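Local atomic coordinates of putative NADH Oxidase (Clostridium acetobutylicum, PDB entry 3E10), a protein that binds flavin mononucleotide and probably acts as an FMN-dependent oxidoreductase of the nitroreductase family, perhaps an NADH oxidase. Residues 78-83 / 135-140. Numbering follows the deposited sequence.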
# COMPACT_ATOMS: atom_id res chain seq x y z
N ALA B 78 6.01 -7.69 10.81
CA ALA B 78 4.68 -7.92 11.32
C ALA B 78 4.73 -8.96 12.43
O ALA B 78 5.47 -9.92 12.34
CB ALA B 78 3.74 -8.43 10.22
N ASP B 79 3.91 -8.77 13.45
CA ASP B 79 3.85 -9.69 14.58
C ASP B 79 2.63 -10.60 14.46
O ASP B 79 1.49 -10.13 14.44
CB ASP B 79 3.74 -8.88 15.86
CG ASP B 79 3.76 -9.73 17.11
OD1 ASP B 79 3.80 -10.98 17.02
OD2 ASP B 79 3.72 -9.14 18.21
N GLU B 80 2.89 -11.90 14.27
CA GLU B 80 1.81 -12.87 14.21
C GLU B 80 0.82 -12.73 15.37
O GLU B 80 -0.38 -12.98 15.21
CB GLU B 80 2.38 -14.29 14.23
CG GLU B 80 3.05 -14.76 12.98
CD GLU B 80 3.64 -16.20 13.14
OE1 GLU B 80 3.93 -16.63 14.27
OE2 GLU B 80 3.86 -16.87 12.12
N GLU B 81 1.33 -12.40 16.55
CA GLU B 81 0.51 -12.34 17.73
C GLU B 81 -0.44 -11.16 17.73
O GLU B 81 -1.35 -11.13 18.56
CB GLU B 81 1.37 -12.37 18.99
CG GLU B 81 2.16 -13.68 19.11
CD GLU B 81 3.05 -13.74 20.34
OE1 GLU B 81 3.12 -12.74 21.08
OE2 GLU B 81 3.70 -14.80 20.54
N LYS B 82 -0.24 -10.22 16.81
CA LYS B 82 -1.18 -9.12 16.63
C LYS B 82 -2.21 -9.38 15.53
O LYS B 82 -3.11 -8.58 15.33
CB LYS B 82 -0.42 -7.83 16.33
CG LYS B 82 0.48 -7.42 17.46
CD LYS B 82 1.18 -6.12 17.16
CE LYS B 82 1.90 -5.59 18.40
NZ LYS B 82 3.17 -6.32 18.67
N MSE B 83 -2.09 -10.50 14.83
CA MSE B 83 -2.96 -10.74 13.69
C MSE B 83 -4.29 -11.35 14.08
O MSE B 83 -4.33 -12.45 14.66
CB MSE B 83 -2.31 -11.65 12.68
CG MSE B 83 -1.02 -11.10 12.11
SE MSE B 83 -0.16 -12.37 10.97
CE MSE B 83 1.51 -11.47 10.77
N ASN B 135 7.65 -15.30 15.84
CA ASN B 135 6.40 -14.59 15.54
C ASN B 135 6.61 -13.26 14.84
O ASN B 135 5.64 -12.66 14.39
CB ASN B 135 5.57 -14.38 16.80
CG ASN B 135 6.33 -13.72 17.94
OD1 ASN B 135 7.31 -14.28 18.44
ND2 ASN B 135 5.93 -12.50 18.33
N ILE B 136 7.87 -12.80 14.75
CA ILE B 136 8.14 -11.49 14.15
C ILE B 136 8.63 -11.72 12.73
O ILE B 136 9.71 -12.28 12.50
CB ILE B 136 9.13 -10.71 14.98
CG1 ILE B 136 8.62 -10.51 16.44
CG2 ILE B 136 9.42 -9.36 14.34
CD1 ILE B 136 7.28 -9.84 16.59
N LYS B 137 7.78 -11.37 11.77
CA LYS B 137 7.99 -11.70 10.37
C LYS B 137 8.51 -10.52 9.59
O LYS B 137 7.84 -9.47 9.54
CB LYS B 137 6.66 -12.11 9.76
CG LYS B 137 6.06 -13.31 10.51
CD LYS B 137 4.78 -13.83 9.85
CE LYS B 137 5.02 -14.48 8.48
NZ LYS B 137 5.76 -15.78 8.58
N PRO B 138 9.69 -10.68 8.97
CA PRO B 138 10.17 -9.60 8.11
C PRO B 138 9.27 -9.35 6.92
O PRO B 138 8.77 -10.29 6.30
CB PRO B 138 11.52 -10.11 7.63
CG PRO B 138 11.91 -11.18 8.60
CD PRO B 138 10.67 -11.77 9.09
N PHE B 139 9.04 -8.07 6.62
CA PHE B 139 8.23 -7.68 5.47
C PHE B 139 9.05 -7.03 4.35
O PHE B 139 9.08 -7.51 3.21
CB PHE B 139 7.07 -6.78 5.88
CG PHE B 139 6.25 -6.34 4.68
CD1 PHE B 139 5.45 -7.24 4.02
CD2 PHE B 139 6.36 -5.06 4.16
CE1 PHE B 139 4.72 -6.86 2.91
CE2 PHE B 139 5.64 -4.68 3.02
CZ PHE B 139 4.83 -5.56 2.41
N CYS B 140 9.74 -5.94 4.67
CA CYS B 140 10.56 -5.25 3.69
C CYS B 140 11.53 -4.35 4.43
O CYS B 140 11.43 -4.18 5.66
CB CYS B 140 9.71 -4.43 2.70
SG CYS B 140 9.07 -2.85 3.33
O HOH W 1 6.74 -16.77 11.22
O HOH W 2 3.23 -16.92 9.70
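Asp-79 meets Asn-135 and Ile-136 where strand 72-79 ends beside the start of the antiparallel strand 136-145. Ala-78 and Lys-137 form a hydrogen-bonded pair, and the link runs on past the strand as Glu-80 N donates to Asn-135 O (2.9 Å). From Asp-79 CB, the side chain first rests on Ile-136 CD1 (3.7 Å); with CG anti to the backbone N (chi1 -176°), the carboxylate carbon also lies against that methyl. OD1 then takes two donors from opposite faces of its plane: Asn-135 ND2 at 2.9 Å, nearly straight, and Glu-81 N at 2.9 Å, which closes an Asx turn. In one conformer of Lys-82, its NZ meets the anti lone pair of OD2 in a salt bridge and also pairs with Glu-44. Aspartate suits the turn because its short chain returns OD1 to Glu-81 N. The Glu-81 carboxylate stacks on the Asn-135 amide, their planes 12° apart. On the side of Ala-78 and Lys-137, Lys-137 CD packs on Glu-80 CG (3.7 Å), while a water 3.0 Å from both Lys-137 NZ and Glu-80 OE2 bridges them. One buried carboxylate thus ties the turn to the residue leading into the neighbouring strand, its charge probably stabilised by Lys-82 in that conformer, whereas the Glu-80–Lys-137 attraction is solvent-mediated and presumably weaker.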